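PDB 1IOO: ribonuclease S-F11 from Nicotiana alata, which cleaves RNA as a secreted T2-family ribonuclease of the style and takes part in gametophytic self-incompatibility, the rejection of self pollen. Local coordinates for residues I126-F138 with Q182-R196. Sequence-based numbering, arbitrary orientation.
Sequences IIPGSSYTFQDIF and QSDTCDKTAKVLFRR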
loop_
_atom_site.group_PDB
_atom_site.type_symbol
_atom_site.label_atom_id
_atom_site.label_comp_id
_atom_site.label_asym_id
_atom_site.label_seq_id
_atom_site.Cartn_x
_atom_site.Cartn_y
_atom_site.Cartn_z
ATOM N N ILE A 126 10.612 16.989 1.069
ATOM C CA ILE A 126 9.563 16.485 1.950
ATOM C C ILE A 126 10.106 15.312 2.753
ATOM O O ILE A 126 10.337 14.234 2.207
ATOM C CB ILE A 126 8.317 16.040 1.137
ATOM C CG1 ILE A 126 7.694 17.252 0.433
ATOM C CG2 ILE A 126 7.280 15.394 2.055
ATOM C CD1 ILE A 126 6.592 16.889 -0.556
ATOM N N ILE A 127 10.342 15.531 4.044
ATOM C CA ILE A 127 10.918 14.493 4.890
ATOM C C ILE A 127 10.126 14.307 6.181
ATOM O O ILE A 127 9.392 15.196 6.607
ATOM C CB ILE A 127 12.387 14.824 5.237
ATOM C CG1 ILE A 127 12.473 16.196 5.909
ATOM C CG2 ILE A 127 13.236 14.790 3.970
ATOM C CD1 ILE A 127 13.879 16.569 6.376
ATOM N N PRO A 128 10.267 13.134 6.816
ATOM C CA PRO A 128 9.546 12.863 8.064
ATOM C C PRO A 128 9.923 13.855 9.152
ATOM O O PRO A 128 11.054 14.341 9.194
ATOM C CB PRO A 128 9.974 11.440 8.404
ATOM C CG PRO A 128 10.218 10.829 7.048
ATOM C CD PRO A 128 10.972 11.927 6.344
ATOM N N GLY A 129 8.966 14.164 10.021
ATOM C CA GLY A 129 9.237 15.092 11.106
ATOM C C GLY A 129 8.627 16.467 10.920
ATOM O O GLY A 129 8.706 17.304 11.820
ATOM N N SER A 130 8.030 16.712 9.759
ATOM C CA SER A 130 7.402 18.001 9.483
ATOM C C SER A 130 6.098 17.824 8.721
ATOM O O SER A 130 5.721 16.706 8.371
ATOM C CB SER A 130 8.344 18.897 8.675
ATOM O OG SER A 130 9.556 19.112 9.374
ATOM N N SER A 131 5.414 18.934 8.468
ATOM C CA SER A 131 4.147 18.897 7.758
ATOM C C SER A 131 4.243 19.617 6.424
ATOM O O SER A 131 4.988 20.588 6.277
ATOM C CB SER A 131 3.049 19.516 8.617
ATOM O OG SER A 131 2.911 18.795 9.828
ATOM N N TYR A 132 3.476 19.138 5.453
ATOM C CA TYR A 132 3.493 19.700 4.116
ATOM C C TYR A 132 2.100 19.755 3.535
ATOM O O TYR A 132 1.204 19.045 3.992
ATOM C CB TYR A 132 4.375 18.827 3.227
ATOM C CG TYR A 132 5.711 18.530 3.857
ATOM C CD1 TYR A 132 5.855 17.495 4.784
ATOM C CD2 TYR A 132 6.826 19.307 3.559
ATOM C CE1 TYR A 132 7.078 17.246 5.399
ATOM C CE2 TYR A 132 8.055 19.066 4.165
ATOM C CZ TYR A 132 8.173 18.035 5.084
ATOM O OH TYR A 132 9.384 17.795 5.691
ATOM N N THR A 133 1.913 20.589 2.520
ATOM C CA THR A 133 0.615 20.686 1.883
ATOM C C THR A 133 0.313 19.424 1.101
ATOM O O THR A 133 1.223 18.735 0.632
ATOM C CB THR A 133 0.517 21.886 0.908
ATOM O OG1 THR A 133 1.433 21.713 -0.181
ATOM C CG2 THR A 133 0.821 23.186 1.633
ATOM N N PHE A 134 -0.966 19.108 0.977
ATOM C CA PHE A 134 -1.379 17.942 0.224
ATOM C C PHE A 134 -0.844 18.007 -1.202
ATOM O O PHE A 134 -0.327 17.019 -1.726
ATOM C CB PHE A 134 -2.906 17.859 0.183
ATOM C CG PHE A 134 -3.427 16.800 -0.739
ATOM C CD1 PHE A 134 -3.630 15.501 -0.288
ATOM C CD2 PHE A 134 -3.686 17.099 -2.072
ATOM C CE1 PHE A 134 -4.086 14.517 -1.153
ATOM C CE2 PHE A 134 -4.141 16.120 -2.945
ATOM C CZ PHE A 134 -4.341 14.827 -2.484
ATOM N N GLN A 135 -0.951 19.184 -1.814
ATOM C CA GLN A 135 -0.529 19.374 -3.195
ATOM C C GLN A 135 0.955 19.089 -3.384
ATOM O O GLN A 135 1.353 18.498 -4.388
ATOM C CB GLN A 135 -0.843 20.797 -3.664
ATOM C CG GLN A 135 -0.788 20.957 -5.174
ATOM C CD GLN A 135 -1.810 20.088 -5.882
ATOM O OE1 GLN A 135 -2.995 20.108 -5.546
ATOM N NE2 GLN A 135 -1.359 19.323 -6.872
ATOM N N ASP A 136 1.779 19.525 -2.434
ATOM C CA ASP A 136 3.217 19.283 -2.534
ATOM C C ASP A 136 3.524 17.788 -2.484
ATOM O O ASP A 136 4.354 17.290 -3.242
ATOM C CB ASP A 136 3.972 20.020 -1.426
ATOM C CG ASP A 136 4.123 21.508 -1.714
ATOM O OD1 ASP A 136 3.763 21.939 -2.829
ATOM O OD2 ASP A 136 4.611 22.242 -0.830
ATOM N N ILE A 137 2.852 17.075 -1.586
ATOM C CA ILE A 137 3.032 15.635 -1.488
ATOM C C ILE A 137 2.548 14.955 -2.770
ATOM O O ILE A 137 3.255 14.138 -3.361
ATOM C CB ILE A 137 2.254 15.061 -0.276
ATOM C CG1 ILE A 137 2.858 15.603 1.019
ATOM C CG2 ILE A 137 2.313 13.532 -0.281
ATOM C CD1 ILE A 137 2.016 15.325 2.252
ATOM N N PHE A 138 1.341 15.318 -3.195
ATOM C CA PHE A 138 0.745 14.783 -4.415
ATOM C C PHE A 138 1.674 14.992 -5.624
ATOM O O PHE A 138 1.974 14.049 -6.359
ATOM C CB PHE A 138 -0.600 15.479 -4.654
ATOM C CG PHE A 138 -1.315 15.038 -5.899
ATOM C CD1 PHE A 138 -2.285 14.044 -5.847
ATOM C CD2 PHE A 138 -1.031 15.632 -7.121
ATOM C CE1 PHE A 138 -2.965 13.648 -7.005
ATOM C CE2 PHE A 138 -1.701 15.244 -8.277
ATOM C CZ PHE A 138 -2.668 14.252 -8.216
ATOM N N GLN A 182 -9.536 9.593 -6.424
ATOM C CA GLN A 182 -9.120 10.399 -5.278
ATOM C C GLN A 182 -10.026 10.157 -4.075
ATOM O O GLN A 182 -11.229 10.411 -4.131
ATOM C CB GLN A 182 -9.110 11.875 -5.669
ATOM C CG GLN A 182 -8.222 12.154 -6.872
ATOM C CD GLN A 182 -6.762 11.874 -6.587
ATOM O OE1 GLN A 182 -6.097 12.653 -5.908
ATOM N NE2 GLN A 182 -6.258 10.754 -7.095
ATOM N N SER A 183 -9.436 9.671 -2.986
ATOM C CA SER A 183 -10.185 9.351 -1.771
ATOM C C SER A 183 -10.589 10.606 -0.999
ATOM O O SER A 183 -11.506 10.566 -0.180
ATOM C CB SER A 183 -9.352 8.440 -0.864
ATOM O OG SER A 183 -8.196 9.107 -0.386
ATOM N N ASP A 184 -9.898 11.711 -1.254
ATOM C CA ASP A 184 -10.192 12.977 -0.587
ATOM C C ASP A 184 -10.322 12.791 0.932
ATOM O O ASP A 184 -11.253 13.305 1.554
ATOM C CB ASP A 184 -11.484 13.568 -1.168
ATOM C CG ASP A 184 -11.698 15.017 -0.772
ATOM O OD1 ASP A 184 -10.743 15.816 -0.895
ATOM O OD2 ASP A 184 -12.826 15.358 -0.352
ATOM N N THR A 185 -9.374 12.062 1.517
ATOM C CA THR A 185 -9.373 11.786 2.955
ATOM C C THR A 185 -8.498 12.780 3.713
ATOM O O THR A 185 -8.497 12.805 4.945
ATOM C CB THR A 185 -8.825 10.382 3.257
ATOM O OG1 THR A 185 -7.473 10.287 2.787
ATOM C CG2 THR A 185 -9.671 9.322 2.574
ATOM N N CYS A 186 -7.750 13.593 2.976
ATOM C CA CYS A 186 -6.866 14.572 3.590
ATOM C C CYS A 186 -7.507 15.944 3.658
ATOM O O CYS A 186 -7.992 16.464 2.652
ATOM C CB CYS A 186 -5.566 14.717 2.796
ATOM S SG CYS A 186 -4.553 13.216 2.637
ATOM N N ASP A 187 -7.506 16.528 4.851
ATOM C CA ASP A 187 -8.015 17.875 5.035
ATOM C C ASP A 187 -7.033 18.864 4.421
ATOM O O ASP A 187 -6.000 19.177 5.018
ATOM C CB ASP A 187 -8.174 18.170 6.527
ATOM C CG ASP A 187 -8.961 19.436 6.790
ATOM O OD1 ASP A 187 -8.929 20.345 5.932
ATOM O OD2 ASP A 187 -9.601 19.524 7.860
ATOM N N LYS A 188 -7.347 19.342 3.222
ATOM C CA LYS A 188 -6.447 20.234 2.494
ATOM C C LYS A 188 -6.458 21.664 3.030
ATOM O O LYS A 188 -5.733 22.519 2.520
ATOM C CB LYS A 188 -6.792 20.212 1.006
ATOM C CG LYS A 188 -6.714 18.807 0.423
ATOM C CD LYS A 188 -7.019 18.781 -1.057
ATOM C CE LYS A 188 -7.098 17.351 -1.560
ATOM N NZ LYS A 188 -7.510 17.304 -2.988
ATOM N N THR A 189 -7.270 21.927 4.049
ATOM C CA THR A 189 -7.310 23.262 4.645
ATOM C C THR A 189 -6.163 23.432 5.628
ATOM O O THR A 189 -5.989 24.491 6.231
ATOM C CB THR A 189 -8.640 23.526 5.398
ATOM O OG1 THR A 189 -8.690 22.728 6.588
ATOM C CG2 THR A 189 -9.829 23.192 4.512
ATOM N N ALA A 190 -5.379 22.370 5.779
ATOM C CA ALA A 190 -4.239 22.369 6.680
ATOM C C ALA A 190 -3.137 21.472 6.146
ATOM O O ALA A 190 -3.382 20.615 5.298
ATOM C CB ALA A 190 -4.670 21.894 8.060
ATOM N N LYS A 191 -1.922 21.671 6.639
ATOM C CA LYS A 191 -0.802 20.860 6.200
ATOM C C LYS A 191 -0.948 19.418 6.674
ATOM O O LYS A 191 -1.725 19.122 7.586
ATOM C CB LYS A 191 0.519 21.457 6.692
ATOM C CG LYS A 191 0.862 22.794 6.034
ATOM C CD LYS A 191 2.313 23.177 6.267
ATOM C CE LYS A 191 2.680 24.445 5.510
ATOM N NZ LYS A 191 4.145 24.725 5.593
ATOM N N VAL A 192 -0.201 18.525 6.036
ATOM C CA VAL A 192 -0.232 17.108 6.357
ATOM C C VAL A 192 1.069 16.673 7.022
ATOM O O VAL A 192 2.158 16.921 6.506
ATOM C CB VAL A 192 -0.440 16.270 5.073
ATOM C CG1 VAL A 192 -0.461 14.786 5.403
ATOM C CG2 VAL A 192 -1.733 16.684 4.399
ATOM N N LEU A 193 0.949 16.012 8.168
ATOM C CA LEU A 193 2.112 15.550 8.899
ATOM C C LEU A 193 2.734 14.303 8.265
ATOM O O LEU A 193 2.032 13.375 7.873
ATOM C CB LEU A 193 1.718 15.215 10.346
ATOM C CG LEU A 193 2.792 14.569 11.224
ATOM C CD1 LEU A 193 3.947 15.541 11.420
ATOM C CD2 LEU A 193 2.187 14.168 12.567
ATOM N N PHE A 194 4.054 14.329 8.119
ATOM C CA PHE A 194 4.819 13.168 7.676
ATOM C C PHE A 194 5.557 12.635 8.897
ATOM O O PHE A 194 6.652 13.083 9.221
ATOM C CB PHE A 194 5.803 13.589 6.563
ATOM C CG PHE A 194 6.416 12.442 5.785
ATOM C CD1 PHE A 194 6.003 11.123 5.969
ATOM C CD2 PHE A 194 7.421 12.697 4.851
ATOM C CE1 PHE A 194 6.580 10.078 5.238
ATOM C CE2 PHE A 194 8.005 11.661 4.116
ATOM C CZ PHE A 194 7.585 10.349 4.309
ATOM N N ARG A 195 4.910 11.719 9.610
ATOM C CA ARG A 195 5.426 11.240 10.892
ATOM C C ARG A 195 6.806 10.614 10.812
ATOM O O ARG A 195 7.090 9.780 9.956
ATOM C CB ARG A 195 4.439 10.270 11.535
ATOM C CG ARG A 195 4.775 9.949 12.986
ATOM C CD ARG A 195 3.653 9.148 13.630
ATOM N NE ARG A 195 2.416 9.918 13.741
ATOM C CZ ARG A 195 2.199 10.861 14.653
ATOM N NH1 ARG A 195 3.137 11.154 15.547
ATOM N NH2 ARG A 195 1.051 11.522 14.666
ATOM N N ARG A 196 7.659 11.020 11.746
ATOM C CA ARG A 196 9.008 10.492 11.856
ATOM C C ARG A 196 8.982 9.088 12.459
ATOM O O ARG A 196 9.692 8.193 11.957
ATOM C CB ARG A 196 9.843 11.419 12.743
ATOM C CG ARG A 196 11.265 10.956 13.001
ATOM C CD ARG A 196 12.157 11.217 11.804
ATOM N NE ARG A 196 11.764 10.429 10.642
ATOM C CZ ARG A 196 11.867 9.106 10.565
ATOM N NH1 ARG A 196 12.352 8.415 11.589
ATOM N NH2 ARG A 196 11.489 8.476 9.463
ATOM O OXT ARG A 196 8.238 8.908 13.444
HETATM O O HOH W 1 5.897 22.570 4.721
HETATM O O HOH W 2 -2.935 20.425 2.638
#
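Lys188 lies across one face of the Phe134 ring. One carbon beyond CB, CG passes Phe134 CB at 3.9 Å, CD reaches the ring atom CD2, and CE sits over the face, 3.6 Å from the centroid (CH-pi). NZ ends off-centre, 4.2 Å from the centroid, in a cation-pi contact. Full extension beyond CG lays the methylenes along the ring, which suits a long aliphatic chain with a charged tip. At the ring edge stands Cys186 SG, disulfide-bonded to Cys153; CB of Phe134 points toward 182-196, and CG is anti to the backbone N (chi1 172°).

Further along, Tyr132 and Val192 exchange two backbone hydrogen bonds, and Val192 CB packs against Ile137 CD1 at 3.9 Å, its branched side chain crossing the isoleucine at about a right angle. Phe194 offers a flat face to Pro128 CG, 3.8 Å from the ring centroid, while Gly129 N donates to Phe194 O (2.7 Å); in this type II turn (phi 106°) a CB would jam against Pro128 O, which calls for glycine. At the centre is a two-stranded antiparallel sheet, 130-132 with 192-194, tying the C-terminal tail of this RNase T2 fold to the start of helix 134-145.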